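Local coordinates for protein aspartate aminotransferase (Leishmania major, PDB 4H51) that probably transfers the amino group of aspartate to 2-oxoglutarate with pyridoxal 5'-phosphate as cofactor, working as a homodimer, at residues B[289-292]-B[293-297]; B[176-179]-B[180-183]. One frame throughout, in Å; residues are numbered along the deposited sequence.

Contact 1 of 2, residues B[289-292]-B[293-297]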
ATOM      1  N   ASP B 289     -21.587   7.458   1.490  1.00 18.55           N
ATOM      2  CA  ASP B 289     -21.357   6.814   2.786  1.00 18.41           C
ATOM      3  C   ASP B 289     -20.330   5.669   2.638  1.00 16.67           C
ATOM      4  O   ASP B 289     -19.416   5.511   3.444  1.00 16.48           O
ATOM      5  CB  ASP B 289     -22.659   6.240   3.344  1.00 18.76           C
ATOM      6  CG  ASP B 289     -23.593   7.292   3.922  1.00 20.50           C
ATOM      7  OD1 ASP B 289     -23.234   8.500   3.920  1.00 20.50           O
ATOM      8  OD2 ASP B 289     -24.691   6.864   4.366  1.00 20.13           O
ATOM      9  N   VAL B 290     -20.507   4.842   1.619  1.00 15.78           N
ATOM     10  CA  VAL B 290     -19.552   3.744   1.357  1.00 14.53           C
ATOM     11  C   VAL B 290     -18.154   4.301   1.087  1.00 14.48           C
ATOM     12  O   VAL B 290     -17.159   3.807   1.640  1.00 14.21           O
ATOM     13  CB  VAL B 290     -20.016   2.827   0.193  1.00 13.99           C
ATOM     14  CG1 VAL B 290     -18.927   1.788  -0.168  1.00 13.17           C
ATOM     15  CG2 VAL B 290     -21.276   2.087   0.575  1.00 13.69           C
ATOM     16  N   LYS B 291     -18.062   5.344   0.250  1.00 15.24           N
ATOM     17  CA  LYS B 291     -16.782   5.967  -0.065  1.00 15.98           C
ATOM     18  C   LYS B 291     -16.081   6.470   1.219  1.00 15.10           C
ATOM     19  O   LYS B 291     -14.864   6.324   1.384  1.00 13.88           O
ATOM     20  CB  LYS B 291     -16.978   7.133  -1.033  1.00 18.36           C
ATOM     21  CG  LYS B 291     -15.722   7.963  -1.298  1.00 20.94           C
ATOM     22  CD  LYS B 291     -14.750   7.275  -2.241  1.00 24.10           C
ATOM     23  CE  LYS B 291     -14.199   8.289  -3.264  1.00 26.32           C
ATOM     24  NZ  LYS B 291     -13.907   9.560  -2.526  1.00 30.72           N
ATOM     25  N   SER B 292     -16.880   7.005   2.132  1.00 14.92           N
ATOM     26  CA  SER B 292     -16.341   7.553   3.396  1.00 14.86           C
ATOM     27  C   SER B 292     -15.727   6.434   4.245  1.00 13.88           C
ATOM     28  O   SER B 292     -14.691   6.598   4.919  1.00 13.68           O
ATOM     29  CB  SER B 292     -17.453   8.292   4.183  1.00 15.64           C
ATOM     30  OG  SER B 292     -18.286   7.366   4.902  1.00 16.00           O
ATOM     31  N   VAL B 293     -16.309   5.263   4.165  1.00 13.35           N
ATOM     32  CA  VAL B 293     -15.726   4.105   4.844  1.00 12.78           C
ATOM     33  C   VAL B 293     -14.448   3.639   4.147  1.00 12.24           C
ATOM     34  O   VAL B 293     -13.457   3.358   4.788  1.00 11.24           O
ATOM     35  CB  VAL B 293     -16.751   2.951   4.952  1.00 12.77           C
ATOM     36  CG1 VAL B 293     -16.130   1.728   5.605  1.00 12.08           C
ATOM     37  CG2 VAL B 293     -18.018   3.397   5.731  1.00 13.79           C
ATOM     38  N   MET B 294     -14.503   3.506   2.821  1.00 11.95           N
ATOM     39  CA  MET B 294     -13.326   3.097   2.057  1.00 11.48           C
ATOM     40  C   MET B 294     -12.131   4.035   2.379  1.00 11.72           C
ATOM     41  O   MET B 294     -11.044   3.551   2.707  1.00 10.76           O
ATOM     42  CB  MET B 294     -13.616   3.139   0.565  1.00 11.54           C
ATOM     43  CG  MET B 294     -14.615   2.094   0.035  1.00 11.58           C
ATOM     44  SD  MET B 294     -14.826   2.350  -1.738  1.00 11.99           S
ATOM     45  CE  MET B 294     -15.798   0.917  -2.261  1.00 11.73           C
ATOM     46  N   ASP B 295     -12.340   5.351   2.291  1.00 12.09           N
ATOM     47  CA  ASP B 295     -11.323   6.350   2.627  1.00 12.91           C
ATOM     48  C   ASP B 295     -10.834   6.245   4.086  1.00 13.31           C
ATOM     49  O   ASP B 295      -9.640   6.372   4.359  1.00 13.02           O
ATOM     50  CB  ASP B 295     -11.828   7.754   2.317  1.00 14.00           C
ATOM     51  CG  ASP B 295     -11.860   8.060   0.808  1.00 14.97           C
ATOM     52  OD1 ASP B 295     -11.363   7.275  -0.051  1.00 13.77           O
ATOM     53  OD2 ASP B 295     -12.315   9.157   0.492  1.00 17.32           O
ATOM     54  N   SER B 296     -11.744   5.991   5.019  1.00 13.83           N
ATOM     55  CA  SER B 296     -11.342   5.872   6.400  1.00 14.74           C
ATOM     56  C   SER B 296     -10.397   4.687   6.542  1.00 13.55           C
ATOM     57  O   SER B 296      -9.417   4.803   7.266  1.00 13.86           O
ATOM     58  CB  SER B 296     -12.510   5.795   7.416  1.00 15.76           C
ATOM     59  OG  SER B 296     -13.269   4.599   7.214  1.00 17.98           O
ATOM     60  N   LEU B 297     -10.658   3.593   5.814  1.00 12.93           N
ATOM     61  CA  LEU B 297      -9.835   2.376   5.931  1.00 12.32           C
ATOM     62  C   LEU B 297      -8.477   2.629   5.318  1.00 12.05           C
ATOM     63  O   LEU B 297      -7.420   2.222   5.865  1.00 12.61           O
ATOM     64  CB  LEU B 297     -10.539   1.159   5.298  1.00 12.10           C
ATOM     65  CG  LEU B 297     -11.812   0.647   6.019  1.00 12.19           C
ATOM     66  CD1 LEU B 297     -12.635  -0.231   5.124  1.00 11.53           C
ATOM     67  CD2 LEU B 297     -11.487  -0.052   7.338  1.00 12.52           C
TER

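Contact 2 of 2, residues B[176-179]-B[180-183]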
ATOM      1  N   ASN B 176     -16.547 -29.070 -10.924  1.00 18.65           N
ATOM      2  CA  ASN B 176     -17.648 -29.760 -10.267  1.00 18.12           C
ATOM      3  C   ASN B 176     -18.793 -28.776 -10.076  1.00 17.12           C
ATOM      4  O   ASN B 176     -18.991 -28.211  -8.984  1.00 16.39           O
ATOM      5  CB  ASN B 176     -17.202 -30.299  -8.908  1.00 18.05           C
ATOM      6  CG  ASN B 176     -18.312 -31.051  -8.170  1.00 19.06           C
ATOM      7  OD1 ASN B 176     -19.444 -31.184  -8.637  1.00 18.35           O
ATOM      8  ND2 ASN B 176     -17.966 -31.566  -7.004  1.00 19.00           N
ATOM      9  N   PHE B 177     -19.554 -28.561 -11.140  1.00 17.32           N
ATOM     10  CA  PHE B 177     -20.542 -27.508 -11.120  1.00 17.44           C
ATOM     11  C   PHE B 177     -21.723 -27.855 -10.240  1.00 17.69           C
ATOM     12  O   PHE B 177     -22.289 -26.969  -9.557  1.00 17.25           O
ATOM     13  CB  PHE B 177     -21.016 -27.141 -12.510  1.00 18.09           C
ATOM     14  CG  PHE B 177     -21.830 -25.886 -12.535  1.00 18.55           C
ATOM     15  CD1 PHE B 177     -21.289 -24.677 -12.062  1.00 18.53           C
ATOM     16  CD2 PHE B 177     -23.129 -25.902 -13.005  1.00 20.15           C
ATOM     17  CE1 PHE B 177     -22.055 -23.520 -12.091  1.00 19.41           C
ATOM     18  CE2 PHE B 177     -23.889 -24.738 -13.030  1.00 19.78           C
ATOM     19  CZ  PHE B 177     -23.353 -23.556 -12.584  1.00 19.32           C
ATOM     20  N   GLU B 178     -22.083 -29.139 -10.188  1.00 18.21           N
ATOM     21  CA  GLU B 178     -23.188 -29.550  -9.301  1.00 19.40           C
ATOM     22  C   GLU B 178     -22.836 -29.315  -7.816  1.00 17.93           C
ATOM     23  O   GLU B 178     -23.667 -28.865  -7.051  1.00 17.39           O
ATOM     24  CB  GLU B 178     -23.622 -31.012  -9.572  1.00 21.89           C
ATOM     25  CG  GLU B 178     -24.240 -31.203 -10.976  1.00 24.87           C
ATOM     26  CD  GLU B 178     -25.458 -30.309 -11.263  1.00 27.37           C
ATOM     27  OE1 GLU B 178     -26.380 -30.239 -10.428  1.00 30.30           O
ATOM     28  OE2 GLU B 178     -25.499 -29.638 -12.317  1.00 30.68           O
ATOM     29  N   GLY B 179     -21.587 -29.558  -7.449  1.00 17.16           N
ATOM     30  CA  GLY B 179     -21.130 -29.362  -6.104  1.00 16.78           C
ATOM     31  C   GLY B 179     -21.085 -27.880  -5.763  1.00 16.07           C
ATOM     32  O   GLY B 179     -21.451 -27.483  -4.642  1.00 16.57           O
ATOM     33  N   MET B 180     -20.676 -27.082  -6.731  1.00 15.23           N
ATOM     34  CA  MET B 180     -20.618 -25.636  -6.558  1.00 14.77           C
ATOM     35  C   MET B 180     -21.994 -25.078  -6.266  1.00 14.93           C
ATOM     36  O   MET B 180     -22.177 -24.339  -5.309  1.00 14.15           O
ATOM     37  CB  MET B 180     -20.024 -24.944  -7.779  1.00 14.43           C
ATOM     38  CG  MET B 180     -19.888 -23.434  -7.591  1.00 14.48           C
ATOM     39  SD  MET B 180     -19.014 -22.697  -8.995  1.00 14.13           S
ATOM     40  CE  MET B 180     -18.817 -20.988  -8.481  1.00 14.66           C
ATOM     41  N   LYS B 181     -22.963 -25.466  -7.090  1.00 16.20           N
ATOM     42  CA  LYS B 181     -24.336 -25.024  -6.875  1.00 17.33           C
ATOM     43  C   LYS B 181     -24.847 -25.482  -5.509  1.00 17.32           C
ATOM     44  O   LYS B 181     -25.511 -24.716  -4.808  1.00 17.09           O
ATOM     45  CB  LYS B 181     -25.242 -25.526  -7.982  1.00 18.05           C
ATOM     46  CG  LYS B 181     -24.975 -24.837  -9.320  1.00 19.08           C
ATOM     47  CD  LYS B 181     -25.985 -25.179 -10.426  1.00 21.38           C
ATOM     48  CE  LYS B 181     -25.888 -26.616 -10.903  1.00 22.80           C
ATOM     49  NZ  LYS B 181     -26.988 -26.943 -11.872  1.00 25.55           N
ATOM     50  N   LYS B 182     -24.569 -26.740  -5.164  1.00 18.04           N
ATOM     51  CA  LYS B 182     -24.975 -27.287  -3.883  1.00 19.20           C
ATOM     52  C   LYS B 182     -24.426 -26.419  -2.743  1.00 17.78           C
ATOM     53  O   LYS B 182     -25.153 -26.085  -1.841  1.00 17.24           O
ATOM     54  CB  LYS B 182     -24.468 -28.715  -3.768  1.00 21.36           C
ATOM     55  CG  LYS B 182     -24.839 -29.449  -2.488  1.00 24.86           C
ATOM     56  CD  LYS B 182     -24.702 -30.961  -2.716  1.00 27.82           C
ATOM     57  CE  LYS B 182     -24.235 -31.703  -1.479  1.00 31.22           C
ATOM     58  NZ  LYS B 182     -25.238 -31.565  -0.386  1.00 33.81           N
ATOM     59  N   ASP B 183     -23.143 -26.081  -2.789  1.00 16.83           N
ATOM     60  CA  ASP B 183     -22.560 -25.289  -1.709  1.00 16.56           C
ATOM     61  C   ASP B 183     -23.098 -23.829  -1.636  1.00 15.68           C
ATOM     62  O   ASP B 183     -23.269 -23.258  -0.538  1.00 15.81           O
ATOM     63  CB  ASP B 183     -21.028 -25.320  -1.822  1.00 17.33           C
ATOM     64  CG  ASP B 183     -20.425 -26.673  -1.437  1.00 18.87           C
ATOM     65  OD1 ASP B 183     -21.160 -27.596  -0.943  1.00 22.23           O
ATOM     66  OD2 ASP B 183     -19.210 -26.861  -1.717  1.00 16.91           O
TER
HETATM   67  O   HOH W   1     -20.766 -29.747  -2.783  1.00 30.67           O

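Contact 1 of 2, residues B[289-292]-B[293-297]
Asp-289 O takes two donors one turn ahead in the helix: the amide Val-293 N at 3.2 Å and the hydroxyl Ser-292 OG at 2.6 Å, each tilted a little over 20° from the carbonyl plane. Ser-292 OG reaches back to that oxygen because chi1 of 80° sets it between its own backbone N and carbonyl carbon; it also bonds to Gln-27 N of the second subunit. Ser-296 repeats the pattern one turn on, Ser-296 OG lying 2.7 Å from Val-293 O, on the same face of that carbonyl as Leu-297 N. On another side of the helix Lys-291, bent at its last three torsions, brings NZ to 3.4 Å from Asp-295 OD2, a long salt bridge whose hydrogen bond is weak. The other carboxylate oxygen, Asp-295 OD1, is held more firmly by Ser-87 OG. Facing the protein interior, the extended Met-294 chain runs back toward the preceding turn, with Met-294 CE 3.9 Å from Val-290 CG1; both side chains also touch Leu-128 of helix 117-129. The arrangement is that of an alpha-helix packed between its own subunit and the second one, its serine hydroxyls bonded to i-3 carbonyls.

Contact 2 of 2, residues B[176-179]-B[180-183]
Lys-181 lays its aliphatic chain across the ring of Phe-177, the close-packed part of this first helical turn. Lys-181 CG sits over one face, 4.0 Å from the ring centroid in a CH-pi contact, and Lys-181 CD comes to 3.4 Å from Phe-177 CE2. Chi1 of Phe-177, -169°, turns the ring along the helix toward Lys-181. Met-180 SD approaches the same ring obliquely, 4.3 Å from Phe-177 CD1, as a Met-aromatic contact, while Gln-211, Glu-214 and Ile-215 of helix 209-221 pack against Phe-177. Past the ring, Lys-181 NZ meets Glu-178 OE2 on its syn side at 3.1 Å and forms a second salt bridge with Glu-214. The solvent side, with exposed Glu-178 and Lys-182, is looser: of the Lys-182 side chain, CB alone stays near Gly-179 O and Glu-178 O. A water joins Gly-179 O to Asp-183 OD1, and Asp-183 OD2 accepts from Ala-166 N of strand 162-169. At the start of the helix, Asn-176 OD1 accepts from Gly-179 N at 2.9 Å, the donor standing well above the amide plane. Here an asparagine N-cap opens an alpha-helix directly after the short strand 174-175, outermost in this chain's central sheet.

How the contacts relate
Following the chain from the N terminus, contact 2 comes first, where the short strand 174-175, outermost in the mixed central sheet of this chain, passes into helix 177-186. Contact 1 follows more than a hundred residues later, on helix 287-299 beyond strand 274-280. Each lies within one continuous stretch and closes only a helical turn, so neither encloses a longer loop; they stand in series and do not nest or cross. The centres of contact 1 and contact 2 are about 35 Å apart, and the two do not touch. Residues 176-183 join the end of the sheet near strand 162-169 to helix 209-221, whereas residues 289-297 pack on strand 110-116 and helix 117-129 and meet the second subunit.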